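Local coordinates for antigen 43 (Escherichia coli, PDB 4KH3), which mediates bacterial clumping by self-association of its surface-displayed autotransporter passenger domain, and is linked to biofilm formation by uropathogenic strains, at residues 228-233 against 247-252; 253-258 against 272-277; 11-16 against 28-33; 23-28 against 51-56; 341-346 against 376-381. All blocks are in the same frame, centred on the assembly; numbering follows the deposited sequence.

Overall arrangement
All five contacts join parallel strands or their turns on successive coils of one long, probably right-handed beta-helix. Along the chain, contacts 3 and 4 come first, with alternating segments that share Ser28. Contacts 1 and 2 follow, then contact 5. Contacts 3 and 4 touch, with centres 11 Å apart, near the N-terminal end. Contacts 1 and 2 also touch, with centres 10 Å apart, near the middle. Contact 5 lies beyond the chain's centre, about 80 Å from contact 3 between centres. Contacts 1, 4 and 5 follow one face of the helix; contacts 2 and 3 lie on the strands that come next in each coil. Such stacking gives an elongated domain, consistent with a long surface for self-association.

Contact 1 of 5, residues 228-233 against 247-252; sequences QVIKEG and LQVNAG. With MLI (malonate ion), chain F.
Leu247 packs its CD1 methyl against the buried chain of Gln228, the two side chains running alongside each other in the same direction. This is the tight side of the contact. CD1 of Leu247 lies 3.4 Å from Gln228 OE1 and 4.1 Å from Ile230 CG1. Next to it, Ile230 CB meets Val249 CG1 at 4.2 Å. The Gln228 amide is satisfied within the core: OE1 is hydrogen-bonded to Thr239 OG1, and NE2 makes a weak bond to Gln209 OE1. Three backbone bonds tie the strands together: Gln248 N to Gln228 O, Ile230 N to Gln248 O (2.7 Å), and Asn250 N to Ile230 O. They form a parallel ladder in exact register, the pairing of adjacent coils in a beta-helix. Gln228, Ile230, Leu247 and Val249 face its interior.

The side of Val229 and Gln248 is looser. There Lys231 and Asn250 reach a malonate ion, probably from the crystallisation liquor. Lys231 bends at chi3 (134°) and chi4 (42°), which brings NZ within 2.9 Å of malonate O8. Asn250 ND2 makes weak bonds to malonate O8 and O9. It also donates to a water that accepts from Glu232 N. Beyond the strands the turns are more open. Gly233 N donates to Gly252 O at 2.9 Å, coming from 54° above the carbonyl plane, and Glu232 CB rests 3.2 Å from Ala251 O.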
# COMPACT_ATOMS: atom_id res chain seq x y z
N GLN A 228 -6.08 -2.03 3.18
CA GLN A 228 -6.03 -3.37 3.77
C GLN A 228 -5.02 -4.22 3.02
O GLN A 228 -5.10 -4.36 1.81
CB GLN A 228 -7.40 -4.05 3.76
CG GLN A 228 -7.36 -5.43 4.40
CD GLN A 228 -8.68 -6.15 4.36
OE1 GLN A 228 -9.47 -5.97 3.43
NE2 GLN A 228 -8.93 -6.99 5.37
N VAL A 229 -4.05 -4.78 3.74
CA VAL A 229 -2.97 -5.54 3.11
C VAL A 229 -3.03 -6.98 3.57
O VAL A 229 -2.92 -7.26 4.77
CB VAL A 229 -1.58 -4.97 3.46
CG1 VAL A 229 -0.49 -5.84 2.85
CG2 VAL A 229 -1.45 -3.55 2.97
N ILE A 230 -3.21 -7.89 2.62
CA ILE A 230 -3.20 -9.32 2.95
C ILE A 230 -1.88 -9.94 2.52
O ILE A 230 -1.62 -10.13 1.33
CB ILE A 230 -4.37 -10.05 2.28
CG1 ILE A 230 -5.66 -9.24 2.45
CG2 ILE A 230 -4.53 -11.42 2.89
CD1 ILE A 230 -6.07 -9.06 3.89
N LYS A 231 -1.03 -10.22 3.50
CA LYS A 231 0.26 -10.84 3.23
C LYS A 231 0.10 -12.32 2.87
O LYS A 231 -1.01 -12.88 2.95
CB LYS A 231 1.20 -10.66 4.42
CG LYS A 231 1.63 -9.19 4.65
CD LYS A 231 2.73 -9.08 5.68
CE LYS A 231 3.83 -8.14 5.21
NZ LYS A 231 3.28 -6.92 4.55
N GLU A 232 1.19 -12.95 2.45
CA GLU A 232 1.15 -14.38 2.16
C GLU A 232 0.70 -15.18 3.39
O GLU A 232 1.24 -15.02 4.49
CB GLU A 232 2.52 -14.86 1.69
CG GLU A 232 2.77 -16.35 1.91
CD GLU A 232 4.09 -16.81 1.33
OE1 GLU A 232 5.11 -16.11 1.49
OE2 GLU A 232 4.11 -17.89 0.69
N GLY A 233 -0.30 -16.03 3.21
CA GLY A 233 -0.82 -16.82 4.32
C GLY A 233 -1.88 -16.10 5.13
O GLY A 233 -2.45 -16.66 6.05
N LEU A 247 -7.58 -2.28 -1.40
CA LEU A 247 -7.29 -3.61 -0.90
C LEU A 247 -6.11 -4.17 -1.69
O LEU A 247 -6.10 -4.13 -2.91
CB LEU A 247 -8.49 -4.52 -1.04
CG LEU A 247 -8.13 -5.99 -0.83
CD1 LEU A 247 -7.66 -6.22 0.61
CD2 LEU A 247 -9.31 -6.86 -1.19
N GLN A 248 -5.12 -4.68 -0.98
CA GLN A 248 -3.95 -5.25 -1.61
C GLN A 248 -3.74 -6.68 -1.12
O GLN A 248 -3.58 -6.93 0.09
CB GLN A 248 -2.72 -4.39 -1.31
CG GLN A 248 -1.43 -4.94 -1.87
CD GLN A 248 -0.28 -3.95 -1.75
OE1 GLN A 248 -0.45 -2.73 -1.87
NE2 GLN A 248 0.91 -4.48 -1.49
N VAL A 249 -3.77 -7.63 -2.05
CA VAL A 249 -3.61 -9.04 -1.72
C VAL A 249 -2.34 -9.57 -2.35
O VAL A 249 -2.26 -9.70 -3.56
CB VAL A 249 -4.80 -9.88 -2.22
CG1 VAL A 249 -4.70 -11.30 -1.70
CG2 VAL A 249 -6.11 -9.25 -1.76
N ASN A 250 -1.32 -9.83 -1.52
CA ASN A 250 -0.05 -10.32 -2.03
C ASN A 250 -0.15 -11.75 -2.51
O ASN A 250 -1.14 -12.44 -2.23
CB ASN A 250 1.03 -10.28 -0.96
CG ASN A 250 1.36 -8.89 -0.51
OD1 ASN A 250 1.02 -7.92 -1.18
ND2 ASN A 250 2.05 -8.78 0.62
N ALA A 251 0.90 -12.18 -3.20
CA ALA A 251 1.08 -13.57 -3.56
C ALA A 251 0.84 -14.49 -2.37
O ALA A 251 1.38 -14.27 -1.29
CB ALA A 251 2.47 -13.78 -4.11
N GLY A 252 0.01 -15.51 -2.56
CA GLY A 252 -0.31 -16.45 -1.49
C GLY A 252 -1.25 -15.91 -0.43
O GLY A 252 -1.48 -16.57 0.58
C1 MLI F . 3.13 -3.92 0.82
C2 MLI F . 3.41 -3.15 2.06
C3 MLI F . 2.72 -5.35 1.01
O6 MLI F . 2.99 -3.57 3.19
O7 MLI F . 4.06 -2.07 1.98
O8 MLI F . 3.34 -6.09 1.82
O9 MLI F . 1.74 -5.80 0.36
O HOH W 1 3.37 -11.28 1.50

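Contact 2 of 5, residues 253-258 against 272-277; sequences GKASDV and ATVTGT
Lys254 and Thr273 stand side by side on one face of the paired strands and point the same way. Lys254 CG lies 4.0 Å from Thr273 CB, and the extended lysine chain then leads away. A water bridges Thr273 OG1 and Gly253 O beside them. On the other face, Val258 and Val274 cross obliquely, with Val258 CG2 4.1 Å from Val274 CG1. Ala255 lies on this buried face too. With Val258 CG1 anti to the backbone N (chi1 172°), CG2 falls beside that N and lies 3.6 Å from Thr275 O. Thr275 turns its OG1 to Ser256, 3.4 Å from Ser256 CA.

The parallel register slips by one residue between Ala255 and Val258. This is a beta bulge, where the coil of the beta-helix turns a corner at Asp257. Pairing survives the corner: Val258 N donates to Thr275 O at 2.9 Å, in the carbonyl plane and on a lone pair. Thr277 N then bonds to Val258 O. Gly276 has no side chain, so its CA can sit 3.1 Å from Val258 O. Val249 and Leu247 of strand 246-249 line the valine side. The chemistry is thus divided: small apolar groups pack into the core, while lysine, serine and threonine groups form the more solvent-accessible side.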
# COMPACT_ATOMS: atom_id res chain seq x y z
N GLY A 253 -1.78 -14.71 -0.63
CA GLY A 253 -2.77 -14.17 0.27
C GLY A 253 -4.15 -14.50 -0.24
O GLY A 253 -4.32 -14.84 -1.42
N LYS A 254 -5.16 -14.43 0.61
CA LYS A 254 -6.52 -14.73 0.18
C LYS A 254 -7.53 -13.69 0.66
O LYS A 254 -7.48 -13.23 1.80
CB LYS A 254 -6.92 -16.13 0.65
CG LYS A 254 -8.32 -16.51 0.22
CD LYS A 254 -8.70 -17.92 0.65
CE LYS A 254 -10.05 -18.31 0.04
NZ LYS A 254 -10.56 -19.59 0.59
N ALA A 255 -8.44 -13.31 -0.23
CA ALA A 255 -9.55 -12.44 0.11
C ALA A 255 -10.78 -12.90 -0.64
O ALA A 255 -10.80 -12.91 -1.86
CB ALA A 255 -9.23 -11.00 -0.25
N SER A 256 -11.82 -13.28 0.10
CA SER A 256 -13.07 -13.69 -0.49
C SER A 256 -14.20 -12.73 -0.10
O SER A 256 -14.10 -12.02 0.91
CB SER A 256 -13.42 -15.10 -0.07
OG SER A 256 -13.25 -15.27 1.33
N ASP A 257 -15.25 -12.71 -0.92
CA ASP A 257 -16.42 -11.86 -0.70
C ASP A 257 -16.02 -10.40 -0.64
O ASP A 257 -16.47 -9.63 0.22
CB ASP A 257 -17.18 -12.29 0.55
CG ASP A 257 -17.97 -13.56 0.33
OD1 ASP A 257 -18.62 -13.67 -0.72
OD2 ASP A 257 -17.93 -14.45 1.21
N VAL A 258 -15.15 -10.02 -1.56
CA VAL A 258 -14.73 -8.65 -1.68
C VAL A 258 -15.82 -7.89 -2.43
O VAL A 258 -16.14 -8.22 -3.56
CB VAL A 258 -13.41 -8.55 -2.45
CG1 VAL A 258 -13.07 -7.10 -2.76
CG2 VAL A 258 -12.30 -9.24 -1.67
N ALA A 272 -2.24 -14.48 -6.26
CA ALA A 272 -3.11 -14.31 -5.09
C ALA A 272 -4.48 -14.91 -5.34
O ALA A 272 -4.83 -15.26 -6.47
CB ALA A 272 -3.24 -12.82 -4.73
N THR A 273 -5.27 -15.03 -4.28
CA THR A 273 -6.66 -15.47 -4.40
C THR A 273 -7.61 -14.37 -3.98
O THR A 273 -7.60 -13.93 -2.83
CB THR A 273 -6.93 -16.69 -3.54
OG1 THR A 273 -5.98 -17.71 -3.85
CG2 THR A 273 -8.36 -17.20 -3.78
N VAL A 274 -8.43 -13.89 -4.91
CA VAL A 274 -9.36 -12.81 -4.63
C VAL A 274 -10.68 -13.08 -5.34
O VAL A 274 -10.70 -13.27 -6.54
CB VAL A 274 -8.79 -11.45 -5.13
CG1 VAL A 274 -9.66 -10.30 -4.67
CG2 VAL A 274 -7.36 -11.24 -4.64
N THR A 275 -11.77 -13.15 -4.58
CA THR A 275 -13.10 -13.29 -5.19
C THR A 275 -14.09 -12.26 -4.65
O THR A 275 -14.02 -11.87 -3.47
CB THR A 275 -13.68 -14.71 -5.00
OG1 THR A 275 -13.82 -14.98 -3.60
CG2 THR A 275 -12.79 -15.76 -5.62
N GLY A 276 -15.00 -11.81 -5.50
CA GLY A 276 -16.09 -10.95 -5.06
C GLY A 276 -16.91 -10.35 -6.18
O GLY A 276 -17.13 -10.97 -7.22
N THR A 277 -17.38 -9.13 -5.96
CA THR A 277 -18.11 -8.39 -6.98
C THR A 277 -17.57 -6.98 -7.10
O THR A 277 -17.19 -6.37 -6.11
CB THR A 277 -19.61 -8.28 -6.65
OG1 THR A 277 -19.76 -7.87 -5.28
CG2 THR A 277 -20.29 -9.61 -6.85
O HOH W 2 -3.34 -17.47 -2.70

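Contact 3 of 5, residues 11-16 against 28-33; sequences GETVNG and SGTANG. With MLI (malonate ion), chain B.
Asn15 and Asn32 are joined through their side chains as well as lying opposite each other in a parallel strand pair. Asn32 ND2 donates to Asn15 OD1 at 2.9 Å. The two amide planes are 79° apart, yet OD1 of Asn15 lies in the amide plane of Asn32. Asn15 holds CG beside its backbone N (chi1 -78°), whereas Asn32 holds CG opposite its own (-175°), and this difference helps to bring the two amides together. Asn32 OD1 bonds onward to Asn63 ND2.

Four backbone hydrogen bonds form the ladder: Thr30 N to Glu12 O, Val14 N to Thr30 O, Asn32 N to Val14 O, and Gly16 N to Asn32 O (2.8 Å).

Apolar contact is slight. Val14 CG2 touches Ala31 CB at 4.1 Å on one face, and Thr13 CG2 touches Thr30 CG2 at 4.1 Å on the other.

A malonate ion, probably from the crystallisation liquor, spans the beginning of the pair. Thr30 OG1 donates to its O7 at 2.6 Å, and Gly11 N donates to its O6 at 2.9 Å.

In the beta-helix, strand 60-62 pairs with the far edge of strand 30-32. Val14 and Ala31 pack inward on Gln25 of strand 24-27.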
# COMPACT_ATOMS: atom_id res chain seq x y z
N GLY A 11 -15.92 0.53 53.93
CA GLY A 11 -16.56 1.66 54.58
C GLY A 11 -15.63 2.84 54.86
O GLY A 11 -16.08 3.93 55.21
N GLU A 12 -14.34 2.61 54.69
CA GLU A 12 -13.33 3.61 55.00
C GLU A 12 -12.87 4.27 53.70
O GLU A 12 -12.82 3.62 52.66
CB GLU A 12 -12.17 2.93 55.73
CG GLU A 12 -11.04 3.82 56.20
CD GLU A 12 -9.86 3.00 56.72
OE1 GLU A 12 -10.06 1.79 56.99
OE2 GLU A 12 -8.74 3.55 56.85
N THR A 13 -12.55 5.55 53.76
CA THR A 13 -12.05 6.27 52.58
C THR A 13 -10.87 7.13 52.98
O THR A 13 -11.01 8.03 53.80
CB THR A 13 -13.13 7.18 51.97
OG1 THR A 13 -14.21 6.39 51.47
CG2 THR A 13 -12.55 8.02 50.84
N VAL A 14 -9.70 6.85 52.40
CA VAL A 14 -8.52 7.68 52.67
C VAL A 14 -8.15 8.54 51.47
O VAL A 14 -8.50 8.21 50.33
CB VAL A 14 -7.31 6.83 53.10
CG1 VAL A 14 -7.75 5.77 54.10
CG2 VAL A 14 -6.64 6.19 51.89
N ASN A 15 -7.43 9.63 51.73
CA ASN A 15 -7.02 10.57 50.69
C ASN A 15 -5.54 10.86 50.68
O ASN A 15 -4.92 11.05 51.73
CB ASN A 15 -7.80 11.88 50.81
CG ASN A 15 -9.19 11.77 50.26
OD1 ASN A 15 -9.41 11.91 49.06
ND2 ASN A 15 -10.16 11.50 51.13
N GLY A 16 -4.96 10.92 49.48
CA GLY A 16 -3.56 11.28 49.32
C GLY A 16 -2.56 10.33 49.94
O GLY A 16 -2.91 9.21 50.33
N SER A 28 -9.55 -2.22 50.79
CA SER A 28 -10.81 -2.92 50.73
C SER A 28 -11.93 -1.89 50.72
O SER A 28 -13.08 -2.19 50.38
CB SER A 28 -10.96 -3.88 51.92
OG SER A 28 -10.16 -5.03 51.73
N GLY A 29 -11.59 -0.67 51.10
CA GLY A 29 -12.52 0.44 51.00
C GLY A 29 -12.14 1.29 49.80
O GLY A 29 -11.92 0.76 48.71
N THR A 30 -12.06 2.60 50.00
CA THR A 30 -11.69 3.49 48.92
C THR A 30 -10.43 4.27 49.25
O THR A 30 -10.32 4.86 50.32
CB THR A 30 -12.82 4.48 48.59
OG1 THR A 30 -13.94 3.77 48.06
CG2 THR A 30 -12.37 5.49 47.56
N ALA A 31 -9.47 4.23 48.33
CA ALA A 31 -8.28 5.05 48.41
C ALA A 31 -8.30 6.04 47.25
O ALA A 31 -8.34 5.64 46.08
CB ALA A 31 -7.03 4.18 48.35
N ASN A 32 -8.26 7.33 47.57
CA ASN A 32 -8.37 8.38 46.58
C ASN A 32 -7.11 9.24 46.49
O ASN A 32 -6.64 9.78 47.48
CB ASN A 32 -9.59 9.27 46.88
CG ASN A 32 -9.82 10.33 45.82
OD1 ASN A 32 -10.12 10.01 44.67
ND2 ASN A 32 -9.69 11.60 46.19
N GLY A 33 -6.55 9.34 45.29
CA GLY A 33 -5.49 10.30 45.04
C GLY A 33 -4.12 9.89 45.55
O GLY A 33 -3.22 10.72 45.66
C1 MLI B . -16.00 3.19 51.23
C2 MLI B . -15.73 1.89 50.56
C3 MLI B . -17.33 3.78 50.91
O6 MLI B . -16.19 0.83 51.07
O7 MLI B . -15.07 1.86 49.49
O8 MLI B . -18.35 3.05 50.99
O9 MLI B . -17.42 4.99 50.54

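Contact 4 of 5, residues 23-28 against 51-56; sequences DNQFVS and GGQWIK
Phe26 and Trp54 stack across a parallel strand pair on neighbouring coils near the N-terminal end. The stack is offset, with the Phe26 ring and the Trp54 five-membered ring 4.9 Å apart between centroids and their planes at 28°. Phe26 CE1 lies over one face of the indole, toward its rim, 3.7 Å from Trp54 CD1. Both residues keep CG beside the backbone N and anti to the carbonyl carbon, which sends the rings the same way. Asn24 fixes the indole edge. Trp54 NE1 donates to Asn24 OD1 at 3.0 Å, with the oxygen 25° out of the ring plane. That oxygen also accepts from a water held by Gly51 N, while Asn24 ND2 bonds to Asp5 OD1.

Like residues lie in register here, a stacking well known in beta-helices. On the inward face, Gln53 NE2 donates to Gln25 OE1 at 2.8 Å, the two extended chains parallel and their amides nearly coplanar. Gln53 OE1 carries the row on to Gln72 NE2 and also bonds to Thr64 OG1. Two residues further along the strands, on the same inward face, Val27 CG2 meets Ile55 CD1 at 3.9 Å. Backbone bonds run along the whole pair, from Gly52 N to Asp23 O through to Lys56 N to Val27 O. Lys56 lays its CD 4.1 Å from Phe26 CB.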
# COMPACT_ATOMS: atom_id res chain seq x y z
N ASP A 23 6.43 -0.09 50.61
CA ASP A 23 5.18 -0.01 51.37
C ASP A 23 4.05 -0.66 50.57
O ASP A 23 3.97 -0.53 49.35
CB ASP A 23 4.76 1.45 51.62
CG ASP A 23 5.72 2.22 52.51
OD1 ASP A 23 6.46 1.60 53.32
OD2 ASP A 23 5.72 3.47 52.40
N ASN A 24 3.17 -1.36 51.28
CA ASN A 24 1.94 -1.84 50.67
C ASN A 24 0.77 -1.04 51.20
O ASN A 24 0.76 -0.68 52.37
CB ASN A 24 1.72 -3.32 51.00
CG ASN A 24 2.85 -4.19 50.56
OD1 ASN A 24 2.95 -4.57 49.39
ND2 ASN A 24 3.72 -4.54 51.50
N GLN A 25 -0.20 -0.77 50.35
CA GLN A 25 -1.49 -0.28 50.82
C GLN A 25 -2.53 -1.26 50.35
O GLN A 25 -2.68 -1.47 49.14
CB GLN A 25 -1.78 1.11 50.26
CG GLN A 25 -3.19 1.62 50.57
CD GLN A 25 -3.43 3.00 49.96
OE1 GLN A 25 -3.43 3.17 48.74
NE2 GLN A 25 -3.60 4.00 50.81
N PHE A 26 -3.23 -1.88 51.29
CA PHE A 26 -4.24 -2.87 50.94
C PHE A 26 -5.62 -2.23 51.07
O PHE A 26 -6.07 -1.89 52.17
CB PHE A 26 -4.14 -4.10 51.85
CG PHE A 26 -2.81 -4.78 51.81
CD1 PHE A 26 -2.48 -5.62 50.75
CD2 PHE A 26 -1.89 -4.60 52.85
CE1 PHE A 26 -1.24 -6.27 50.71
CE2 PHE A 26 -0.65 -5.24 52.82
CZ PHE A 26 -0.32 -6.08 51.75
N VAL A 27 -6.29 -2.05 49.94
CA VAL A 27 -7.52 -1.28 49.92
C VAL A 27 -8.72 -2.18 49.76
O VAL A 27 -8.88 -2.84 48.72
CB VAL A 27 -7.52 -0.25 48.78
CG1 VAL A 27 -8.72 0.67 48.91
CG2 VAL A 27 -6.22 0.53 48.78
N SER A 28 -9.55 -2.22 50.79
CA SER A 28 -10.81 -2.92 50.73
C SER A 28 -11.93 -1.89 50.72
O SER A 28 -13.08 -2.19 50.38
CB SER A 28 -10.96 -3.88 51.92
OG SER A 28 -10.16 -5.03 51.73
N GLY A 51 5.59 -4.37 47.50
CA GLY A 51 5.03 -3.04 47.68
C GLY A 51 4.01 -2.68 46.60
O GLY A 51 3.85 -3.41 45.62
N GLY A 52 3.33 -1.56 46.78
CA GLY A 52 2.34 -1.11 45.83
C GLY A 52 0.96 -0.93 46.45
O GLY A 52 0.76 -1.17 47.65
N GLN A 53 0.02 -0.46 45.63
CA GLN A 53 -1.36 -0.29 46.06
C GLN A 53 -2.13 -1.49 45.56
O GLN A 53 -2.22 -1.71 44.35
CB GLN A 53 -1.95 0.99 45.47
CG GLN A 53 -3.35 1.32 45.97
CD GLN A 53 -3.94 2.57 45.31
OE1 GLN A 53 -4.04 2.65 44.08
NE2 GLN A 53 -4.33 3.55 46.13
N TRP A 54 -2.68 -2.27 46.49
CA TRP A 54 -3.43 -3.48 46.16
C TRP A 54 -4.90 -3.16 46.34
O TRP A 54 -5.36 -2.95 47.46
CB TRP A 54 -3.01 -4.64 47.08
CG TRP A 54 -1.53 -4.90 47.08
CD1 TRP A 54 -0.57 -4.17 47.72
CD2 TRP A 54 -0.84 -5.94 46.37
NE1 TRP A 54 0.67 -4.69 47.46
CE2 TRP A 54 0.54 -5.78 46.64
CE3 TRP A 54 -1.25 -6.99 45.55
CZ2 TRP A 54 1.51 -6.63 46.11
CZ3 TRP A 54 -0.28 -7.85 45.02
CH2 TRP A 54 1.08 -7.66 45.31
N ILE A 55 -5.63 -3.09 45.23
CA ILE A 55 -7.06 -2.86 45.33
C ILE A 55 -7.68 -4.23 45.39
O ILE A 55 -7.64 -4.98 44.42
CB ILE A 55 -7.62 -2.10 44.11
CG1 ILE A 55 -6.75 -0.88 43.78
CG2 ILE A 55 -9.05 -1.68 44.37
CD1 ILE A 55 -6.68 0.17 44.89
N LYS A 56 -8.23 -4.57 46.54
CA LYS A 56 -8.74 -5.92 46.75
C LYS A 56 -10.21 -6.03 46.37
O LYS A 56 -10.87 -5.03 46.08
CB LYS A 56 -8.52 -6.35 48.20
CG LYS A 56 -7.09 -6.13 48.68
CD LYS A 56 -6.88 -6.66 50.09
CE LYS A 56 -6.99 -8.18 50.12
NZ LYS A 56 -6.07 -8.83 49.12
O HOH W 3 4.50 -6.95 48.24

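Contact 5 of 5, residues 341-346 against 376-381; sequences ADSGAA and TLNAGD
Ser343 reaches from the turn after strand 338-342 to Asn378 and Asp381, in the turn after the neighbouring strand 374-377, and its short side chain is buried there. Its CB meets Leu377 CD1 at 3.8 Å and lies 3.4 Å from Asp381 OD2. OG sits between the backbone N and the carbonyl carbon (chi1 57°), a position that points it at the 376-381 turn. At the tip, OG has two hydrogen bonds. It accepts from Asn378 N at 2.7 Å, with a nearly straight N-H...O angle of 165°. It donates to Asp381 OD2, also at 2.7 Å, reaching the anti side of the carboxylate 17° out of its plane.

Both turns help to build this site. A type II turn from Asn378 to Asp381 brings the carboxylate back beside Asn378 N. A type I turn from Asp342 to Ala345 presents Ser343. Asp342 OD2 accepts from Gly344 N at 3.1 Å, forming an Asx turn, and takes a weak bond from Asn378 ND2. The backbone of Ser343 is held too, since its N donates to Thr376 O at 2.9 Å. Thr376 N in turn donates to Ala341 O, closing the end of the parallel pairing between these two strands of the beta-helix. The connection between them is long and includes the antiparallel strands 346-350, 356-360 and 363-370.

The serine hydroxyl acts as donor and acceptor at once, so a single oxygen links the two turns. The Asp381 carboxylate probably strengthens this by polarising the hydroxyl toward accepting from Asn378 N.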
# COMPACT_ATOMS: atom_id res chain seq x y z
N ALA A 341 3.51 -3.83 -20.69
CA ALA A 341 3.57 -5.12 -21.35
C ALA A 341 4.89 -5.26 -22.07
O ALA A 341 5.57 -4.26 -22.31
CB ALA A 341 2.41 -5.25 -22.34
N ASP A 342 5.29 -6.48 -22.41
CA ASP A 342 6.38 -6.65 -23.36
C ASP A 342 5.97 -7.55 -24.52
O ASP A 342 4.90 -8.15 -24.50
CB ASP A 342 7.67 -7.14 -22.70
CG ASP A 342 7.51 -8.44 -21.99
OD1 ASP A 342 7.08 -8.41 -20.82
OD2 ASP A 342 7.81 -9.50 -22.60
N SER A 343 6.83 -7.62 -25.53
CA SER A 343 6.53 -8.33 -26.77
C SER A 343 6.42 -9.84 -26.59
O SER A 343 5.90 -10.54 -27.46
CB SER A 343 7.56 -7.99 -27.86
OG SER A 343 8.88 -8.28 -27.42
N GLY A 344 6.92 -10.33 -25.45
CA GLY A 344 6.80 -11.73 -25.10
C GLY A 344 5.50 -12.06 -24.37
O GLY A 344 5.31 -13.17 -23.88
N ALA A 345 4.60 -11.08 -24.28
CA ALA A 345 3.32 -11.31 -23.64
C ALA A 345 2.25 -11.57 -24.69
O ALA A 345 2.46 -11.35 -25.88
CB ALA A 345 2.94 -10.11 -22.79
N ALA A 346 1.10 -12.08 -24.25
CA ALA A 346 -0.04 -12.28 -25.13
C ALA A 346 -1.15 -11.40 -24.62
O ALA A 346 -1.58 -11.53 -23.47
CB ALA A 346 -0.47 -13.74 -25.11
N THR A 376 7.88 -2.97 -23.92
CA THR A 376 9.26 -3.35 -24.18
C THR A 376 9.27 -4.30 -25.38
O THR A 376 8.61 -5.33 -25.37
CB THR A 376 9.92 -3.99 -22.96
OG1 THR A 376 9.72 -3.15 -21.82
CG2 THR A 376 11.41 -4.19 -23.18
N LEU A 377 10.00 -3.93 -26.42
CA LEU A 377 10.11 -4.77 -27.60
C LEU A 377 11.37 -5.60 -27.49
O LEU A 377 12.47 -5.06 -27.52
CB LEU A 377 10.17 -3.91 -28.85
CG LEU A 377 10.33 -4.69 -30.15
CD1 LEU A 377 9.09 -5.53 -30.38
CD2 LEU A 377 10.58 -3.73 -31.31
N ASN A 378 11.19 -6.91 -27.37
CA ASN A 378 12.33 -7.83 -27.27
C ASN A 378 13.04 -8.07 -28.60
O ASN A 378 12.46 -7.87 -29.68
CB ASN A 378 11.90 -9.15 -26.65
CG ASN A 378 11.33 -8.98 -25.25
OD1 ASN A 378 11.77 -8.12 -24.49
ND2 ASN A 378 10.35 -9.81 -24.91
N ALA A 379 14.30 -8.49 -28.52
CA ALA A 379 15.07 -8.89 -29.70
C ALA A 379 14.29 -9.90 -30.53
O ALA A 379 13.69 -10.83 -29.99
CB ALA A 379 16.42 -9.47 -29.28
N GLY A 380 14.28 -9.70 -31.84
CA GLY A 380 13.64 -10.64 -32.75
C GLY A 380 12.16 -10.38 -32.96
O GLY A 380 11.53 -11.00 -33.82
N ASP A 381 11.60 -9.45 -32.19
CA ASP A 381 10.17 -9.17 -32.32
C ASP A 381 9.81 -7.96 -33.20
O ASP A 381 10.69 -7.24 -33.68
CB ASP A 381 9.52 -9.08 -30.93
CG ASP A 381 9.55 -10.41 -30.20
OD1 ASP A 381 9.52 -11.46 -30.88
OD2 ASP A 381 9.61 -10.42 -28.95